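Local coordinates for putative enoyl-CoA hydratase/isomerase (Bordetella parapertussis, PDB 3ISA), which probably acts on acyl-CoA thioesters as a member of the enoyl-CoA hydratase/isomerase (crotonase-like) family, its own substrate and reaction remaining unassigned, at residues D[149-154]-D[174-179]; D[102-107]-D[122-127]. One frame throughout, in Å; residues are numbered along the deposited sequence.

Contact 1: D[149-154]-D[174-179]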
loop_
_atom_site.group_PDB
_atom_site.type_symbol
_atom_site.label_atom_id
_atom_site.label_comp_id
_atom_site.label_asym_id
_atom_site.label_seq_id
_atom_site.Cartn_x
_atom_site.Cartn_y
_atom_site.Cartn_z
ATOM N N ASP D 149 -8.816 -15.378 -2.445
ATOM C CA ASP D 149 -7.441 -15.543 -2.928
ATOM C C ASP D 149 -7.207 -16.901 -3.580
ATOM O O ASP D 149 -6.405 -17.009 -4.508
ATOM C CB ASP D 149 -6.447 -15.329 -1.791
ATOM C CG ASP D 149 -6.319 -13.864 -1.385
ATOM O OD1 ASP D 149 -6.907 -12.973 -2.032
ATOM O OD2 ASP D 149 -5.596 -13.590 -0.419
ATOM N N ILE D 150 -7.930 -17.910 -3.097
ATOM C CA ILE D 150 -7.836 -19.267 -3.626
ATOM C C ILE D 150 -8.634 -19.426 -4.935
ATOM O O ILE D 150 -8.072 -19.839 -5.951
ATOM C CB ILE D 150 -8.314 -20.301 -2.589
ATOM C CG1 ILE D 150 -7.376 -20.329 -1.372
ATOM C CG2 ILE D 150 -8.480 -21.721 -3.221
ATOM C CD1 ILE D 150 -8.006 -21.016 -0.124
ATOM N N VAL D 151 -9.928 -19.099 -4.896
ATOM C CA VAL D 151 -10.851 -19.428 -5.983
ATOM C C VAL D 151 -11.150 -18.266 -6.948
ATOM O O VAL D 151 -11.802 -18.472 -7.969
ATOM C CB VAL D 151 -12.203 -19.998 -5.441
ATOM C CG1 VAL D 151 -11.988 -21.253 -4.569
ATOM C CG2 VAL D 151 -12.974 -18.909 -4.673
ATOM N N GLY D 152 -10.686 -17.054 -6.631
ATOM C CA GLY D 152 -10.970 -15.884 -7.453
ATOM C C GLY D 152 -12.238 -15.188 -6.968
ATOM O O GLY D 152 -13.141 -15.839 -6.424
ATOM N N ALA D 153 -12.293 -13.864 -7.138
ATOM C CA ALA D 153 -13.426 -13.040 -6.657
ATOM C C ALA D 153 -14.782 -13.428 -7.232
ATOM O O ALA D 153 -15.792 -13.364 -6.531
ATOM C CB ALA D 153 -13.154 -11.555 -6.890
ATOM N N ASP D 154 -14.799 -13.831 -8.504
ATOM C CA ASP D 154 -16.034 -14.305 -9.166
ATOM C C ASP D 154 -16.625 -15.533 -8.464
ATOM O O ASP D 154 -17.790 -15.520 -8.030
ATOM C CB ASP D 154 -15.757 -14.609 -10.650
ATOM C CG ASP D 154 -17.021 -14.933 -11.441
ATOM O OD1 ASP D 154 -17.624 -13.992 -12.001
ATOM O OD2 ASP D 154 -17.413 -16.124 -11.511
ATOM N N ILE D 174 -12.707 -25.413 -9.041
ATOM C CA ILE D 174 -12.364 -24.042 -8.674
ATOM C C ILE D 174 -10.988 -23.901 -7.991
ATOM O O ILE D 174 -10.572 -22.785 -7.652
ATOM C CB ILE D 174 -13.496 -23.399 -7.831
ATOM C CG1 ILE D 174 -13.582 -24.056 -6.447
ATOM C CG2 ILE D 174 -14.831 -23.506 -8.580
ATOM C CD1 ILE D 174 -14.734 -23.553 -5.576
ATOM N N GLY D 175 -10.289 -25.024 -7.801
ATOM C CA GLY D 175 -8.949 -25.021 -7.207
ATOM C C GLY D 175 -8.940 -24.949 -5.685
ATOM O O GLY D 175 -7.899 -24.672 -5.077
ATOM N N PHE D 176 -10.094 -25.215 -5.072
ATOM C CA PHE D 176 -10.196 -25.267 -3.615
ATOM C C PHE D 176 -9.513 -26.525 -3.045
ATOM O O PHE D 176 -9.002 -26.504 -1.928
ATOM C CB PHE D 176 -11.656 -25.128 -3.148
ATOM C CG PHE D 176 -11.800 -24.890 -1.658
ATOM C CD1 PHE D 176 -11.211 -23.779 -1.053
ATOM C CD2 PHE D 176 -12.519 -25.770 -0.868
ATOM C CE1 PHE D 176 -11.334 -23.565 0.330
ATOM C CE2 PHE D 176 -12.645 -25.572 0.516
ATOM C CZ PHE D 176 -12.050 -24.465 1.115
ATOM N N VAL D 177 -9.515 -27.623 -3.805
ATOM C CA VAL D 177 -8.731 -28.813 -3.424
ATOM C C VAL D 177 -7.737 -29.162 -4.533
ATOM O O VAL D 177 -7.996 -28.888 -5.712
ATOM C CB VAL D 177 -9.609 -30.051 -3.018
ATOM C CG1 VAL D 177 -10.454 -29.742 -1.778
ATOM C CG2 VAL D 177 -10.501 -30.522 -4.154
ATOM N N ARG D 178 -6.590 -29.719 -4.143
ATOM C CA ARG D 178 -5.571 -30.191 -5.090
ATOM C C ARG D 178 -6.141 -31.334 -5.896
ATOM O O ARG D 178 -5.987 -31.395 -7.116
ATOM C CB ARG D 178 -4.344 -30.714 -4.349
ATOM C CG ARG D 178 -3.269 -29.705 -4.152
ATOM C CD ARG D 178 -2.267 -30.174 -3.105
ATOM N NE ARG D 178 -1.121 -30.886 -3.677
ATOM C CZ ARG D 178 -0.003 -30.299 -4.107
ATOM N NH1 ARG D 178 0.988 -31.034 -4.602
ATOM N NH2 ARG D 178 0.124 -28.979 -4.047
ATOM N N ASP D 179 -6.805 -32.236 -5.184
ATOM C CA ASP D 179 -7.397 -33.410 -5.774
ATOM C C ASP D 179 -8.321 -34.052 -4.771
ATOM O O ASP D 179 -8.321 -33.707 -3.580
ATOM C CB ASP D 179 -6.321 -34.416 -6.206
ATOM C CG ASP D 179 -6.660 -35.092 -7.527
ATOM O OD1 ASP D 179 -7.770 -35.667 -7.648
ATOM O OD2 ASP D 179 -5.818 -35.031 -8.447
HETATM O O HOH W 1 -8.284 -20.956 -8.696
HETATM O O HOH W 2 -11.561 -20.737 -9.342
#
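Val151 and Ile174 bring the two backbones closest, their CA atoms 5.6 Å apart, where the last turn of helix 144-151 meets the chain just leaving helix 168-173. The main chains are joined through water. One water is hydrogen-bonded to Ile150 O at 3.0 Å and to Ile174 O at 3.1 Å. A second water lies 2.7 Å from Val151 O and 2.8 Å from Ile174 O, so both waters meet at Ile174 O and serve carbonyls at a helix end, where the next turn is missing. Gly175 ends its helix in a Schellman motif, and its positive phi of 82° suits a residue without a side chain. Gly152 likewise turns the chain with positive phi, between helix 144-151 and helix 153-161, and sits at the N-cap position of the latter; with no side chain, glycine accommodates these backbone angles (phi 91°) without crowding Val151 O. Such helix-to-helix turns belong to the layer of helices that wraps the crotonase-fold core. Branched aliphatic side chains fill the space between the turns. Val151 CG1 lies 3.7 Å from Ile174 CD1, the two side chains running side by side and pointing the same way. Ile150 reaches across with CG2, the branch anti to the backbone N, which lies 3.5 Å from Gly175 O and comes up to the edge of the Phe176 ring, 4.0 Å from CD1. Phe176, its CG anti to the backbone N (chi1 -168°), turns its large apolar ring into the interior, where Phe131 and Phe147 meet it edge-to-face and Val114 and Ala118 of helix 112-119 pack on it. Val151 also touches Ala156, and Ile174 Gln155 and Ile159, all of helix 153-161.

Contact 2: D[102-107]-D[122-127]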
loop_
_atom_site.group_PDB
_atom_site.type_symbol
_atom_site.label_atom_id
_atom_site.label_comp_id
_atom_site.label_asym_id
_atom_site.label_seq_id
_atom_site.Cartn_x
_atom_site.Cartn_y
_atom_site.Cartn_z
ATOM N N LEU D 102 -1.090 -29.187 5.584
ATOM C CA LEU D 102 -1.880 -30.126 4.806
ATOM C C LEU D 102 -3.197 -30.404 5.526
ATOM O O LEU D 102 -3.216 -30.756 6.712
ATOM C CB LEU D 102 -1.093 -31.438 4.587
ATOM C CG LEU D 102 -1.825 -32.698 4.065
ATOM C CD1 LEU D 102 -2.339 -32.469 2.670
ATOM C CD2 LEU D 102 -0.910 -33.913 4.061
ATOM N N ALA D 103 -4.302 -30.280 4.809
ATOM C CA ALA D 103 -5.595 -30.591 5.393
ATOM C C ALA D 103 -6.255 -31.711 4.598
ATOM O O ALA D 103 -6.127 -31.769 3.379
ATOM C CB ALA D 103 -6.474 -29.374 5.434
ATOM N N LEU D 104 -6.964 -32.578 5.306
ATOM C CA LEU D 104 -7.587 -33.747 4.716
ATOM C C LEU D 104 -9.026 -33.799 5.200
ATOM O O LEU D 104 -9.281 -34.072 6.381
ATOM C CB LEU D 104 -6.828 -35.012 5.134
ATOM C CG LEU D 104 -5.357 -35.133 4.719
ATOM C CD1 LEU D 104 -4.657 -36.198 5.570
ATOM C CD2 LEU D 104 -5.199 -35.415 3.233
ATOM N N ALA D 105 -9.959 -33.472 4.303
ATOM C CA ALA D 105 -11.368 -33.324 4.671
ATOM C C ALA D 105 -12.196 -34.489 4.164
ATOM O O ALA D 105 -11.896 -35.065 3.117
ATOM C CB ALA D 105 -11.945 -32.043 4.117
ATOM N N HIS D 106 -13.239 -34.810 4.919
ATOM C CA HIS D 106 -14.220 -35.797 4.523
ATOM C C HIS D 106 -15.543 -35.364 5.118
ATOM O O HIS D 106 -15.567 -34.456 5.951
ATOM C CB HIS D 106 -13.798 -37.226 4.936
ATOM C CG HIS D 106 -13.738 -37.462 6.419
ATOM N ND1 HIS D 106 -12.817 -36.851 7.239
ATOM C CD2 HIS D 106 -14.462 -38.284 7.215
ATOM C CE1 HIS D 106 -12.996 -37.262 8.483
ATOM N NE2 HIS D 106 -13.990 -38.129 8.496
ATOM N N GLY D 107 -16.645 -35.955 4.653
ATOM C CA GLY D 107 -17.959 -35.655 5.206
ATOM C C GLY D 107 -18.411 -34.221 4.949
ATOM O O GLY D 107 -17.863 -33.527 4.071
ATOM N N TRP D 122 -1.780 -27.374 1.226
ATOM C CA TRP D 122 -2.142 -28.587 0.465
ATOM C C TRP D 122 -3.503 -29.058 0.972
ATOM O O TRP D 122 -3.680 -29.313 2.169
ATOM C CB TRP D 122 -1.075 -29.682 0.632
ATOM C CG TRP D 122 0.242 -29.466 -0.092
ATOM C CD1 TRP D 122 0.816 -28.270 -0.446
ATOM C CD2 TRP D 122 1.148 -30.484 -0.533
ATOM N NE1 TRP D 122 2.020 -28.489 -1.081
ATOM C CE2 TRP D 122 2.248 -29.838 -1.142
ATOM C CE3 TRP D 122 1.138 -31.885 -0.472
ATOM C CZ2 TRP D 122 3.322 -30.547 -1.692
ATOM C CZ3 TRP D 122 2.207 -32.589 -1.026
ATOM C CH2 TRP D 122 3.285 -31.915 -1.610
ATOM N N ARG D 123 -4.486 -29.135 0.080
ATOM C CA ARG D 123 -5.845 -29.446 0.496
ATOM C C ARG D 123 -6.406 -30.591 -0.336
ATOM O O ARG D 123 -6.440 -30.509 -1.564
ATOM C CB ARG D 123 -6.745 -28.209 0.371
ATOM C CG ARG D 123 -6.237 -26.979 1.108
ATOM C CD ARG D 123 -7.101 -25.749 0.829
ATOM N NE ARG D 123 -7.028 -25.303 -0.563
ATOM C CZ ARG D 123 -6.035 -24.576 -1.084
ATOM N NH1 ARG D 123 -6.066 -24.227 -2.372
ATOM N NH2 ARG D 123 -5.008 -24.194 -0.329
ATOM N N TYR D 124 -6.833 -31.650 0.350
ATOM C CA TYR D 124 -7.408 -32.828 -0.305
ATOM C C TYR D 124 -8.718 -33.176 0.376
ATOM O O TYR D 124 -8.896 -32.916 1.569
ATOM C CB TYR D 124 -6.455 -34.030 -0.210
ATOM C CG TYR D 124 -5.182 -33.902 -1.015
ATOM C CD1 TYR D 124 -5.121 -34.354 -2.339
ATOM C CD2 TYR D 124 -4.028 -33.359 -0.452
ATOM C CE1 TYR D 124 -3.949 -34.249 -3.080
ATOM C CE2 TYR D 124 -2.856 -33.243 -1.183
ATOM C CZ TYR D 124 -2.822 -33.694 -2.495
ATOM O OH TYR D 124 -1.664 -33.582 -3.223
ATOM N N CYS D 125 -9.643 -33.774 -0.372
ATOM C CA CYS D 125 -10.851 -34.287 0.257
ATOM C C CYS D 125 -11.300 -35.605 -0.378
ATOM O O CYS D 125 -10.837 -35.958 -1.457
ATOM C CB CYS D 125 -11.978 -33.250 0.230
ATOM S SG CYS D 125 -12.670 -32.905 -1.403
ATOM N N THR D 126 -12.179 -36.324 0.312
ATOM C CA THR D 126 -12.812 -37.523 -0.241
ATOM C C THR D 126 -13.796 -37.107 -1.351
ATOM O O THR D 126 -14.333 -36.000 -1.303
ATOM C CB THR D 126 -13.554 -38.340 0.850
ATOM O OG1 THR D 126 -14.470 -37.496 1.565
ATOM C CG2 THR D 126 -12.568 -39.008 1.810
ATOM N N PRO D 127 -14.033 -37.983 -2.360
ATOM C CA PRO D 127 -14.987 -37.637 -3.435
ATOM C C PRO D 127 -16.400 -37.312 -2.951
ATOM O O PRO D 127 -17.137 -36.619 -3.649
ATOM C CB PRO D 127 -15.026 -38.907 -4.297
ATOM C CG PRO D 127 -13.759 -39.596 -4.028
ATOM C CD PRO D 127 -13.419 -39.305 -2.590
#
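Ala103 N donates to Trp122 O at 2.9 Å, the first of four backbone bonds that zip parallel strands 100-105 and 122-125 together. Tyr124 N returns a bond to Ala103 O, and Ala105 N donates to Tyr124 O at 3.0 Å, nearly straight at the hydrogen (171°) though tilted slightly from the carbonyl plane. Beyond the strand, Thr126 N closes the ladder on Ala105 O at 3.1 Å, with a more bent N-H (151°). Trp122 O also receives the CA-H of Leu102, and Ala105 O that of Cys125, giving these buried carbonyls a second, weaker partner. The backbones of Leu102 and Leu104 are hydrogen-bonded instead to strand 53-58, through Leu54 and Phe56. Polar side-chain ends look outside the pair: His106 NE2 bonds Gly60 O, Tyr124 OH bonds Arg178 NE and, in one of two conformers, Arg123 NE bonds Phe176 O, NH1 Gly175 O and NH2 Cys120 O; a salt bridge from NH1 to Asp154 of a neighbouring subunit is less certain, given the second conformer. On the Leu102 and Tyr124 face, Leu102 places CD1 at the edge of the Tyr124 ring, in its plane, 3.7 Å from CD2, while Leu104 CD2 lies against Tyr124 CB. The opposite face carries Ala103 and Ala105, small enough for Phe117 of helix 112-119 to sit close above them; Ala105 CB meets Cys125 CB at 4.1 Å. Helix 112-119 belongs to the crossover joining the two parallel strands, and in crotonase relatives the start of the equivalent helix supplies an oxyanion-hole N-H. Helix 186-197 covers the leucine and aromatic face through Trp186, Leu189 and Ala193.

Contact 2 is core and contact 1 surface, their centres about 14 Å apart. In 102-107 with 122-127, direct backbone bonds satisfy the carbonyls of paired strands, and small residues admit a helix; in 149-154 with 174-179, helix-end carbonyls share waters, and branched aliphatics supply the direct contact. They share no segment, but both lean on helix 112-119, and the loop of contact 1 runs alongside strand 122-125. There Arg178 N probably bonds Arg123 O at 2.7 Å, extending the pattern of the sheet toward strand 179-180, while the Arg123 side chain, in one of its two conformers, reaches Phe176 O. Phe176 thus links the outer helical turn to the buried sheet.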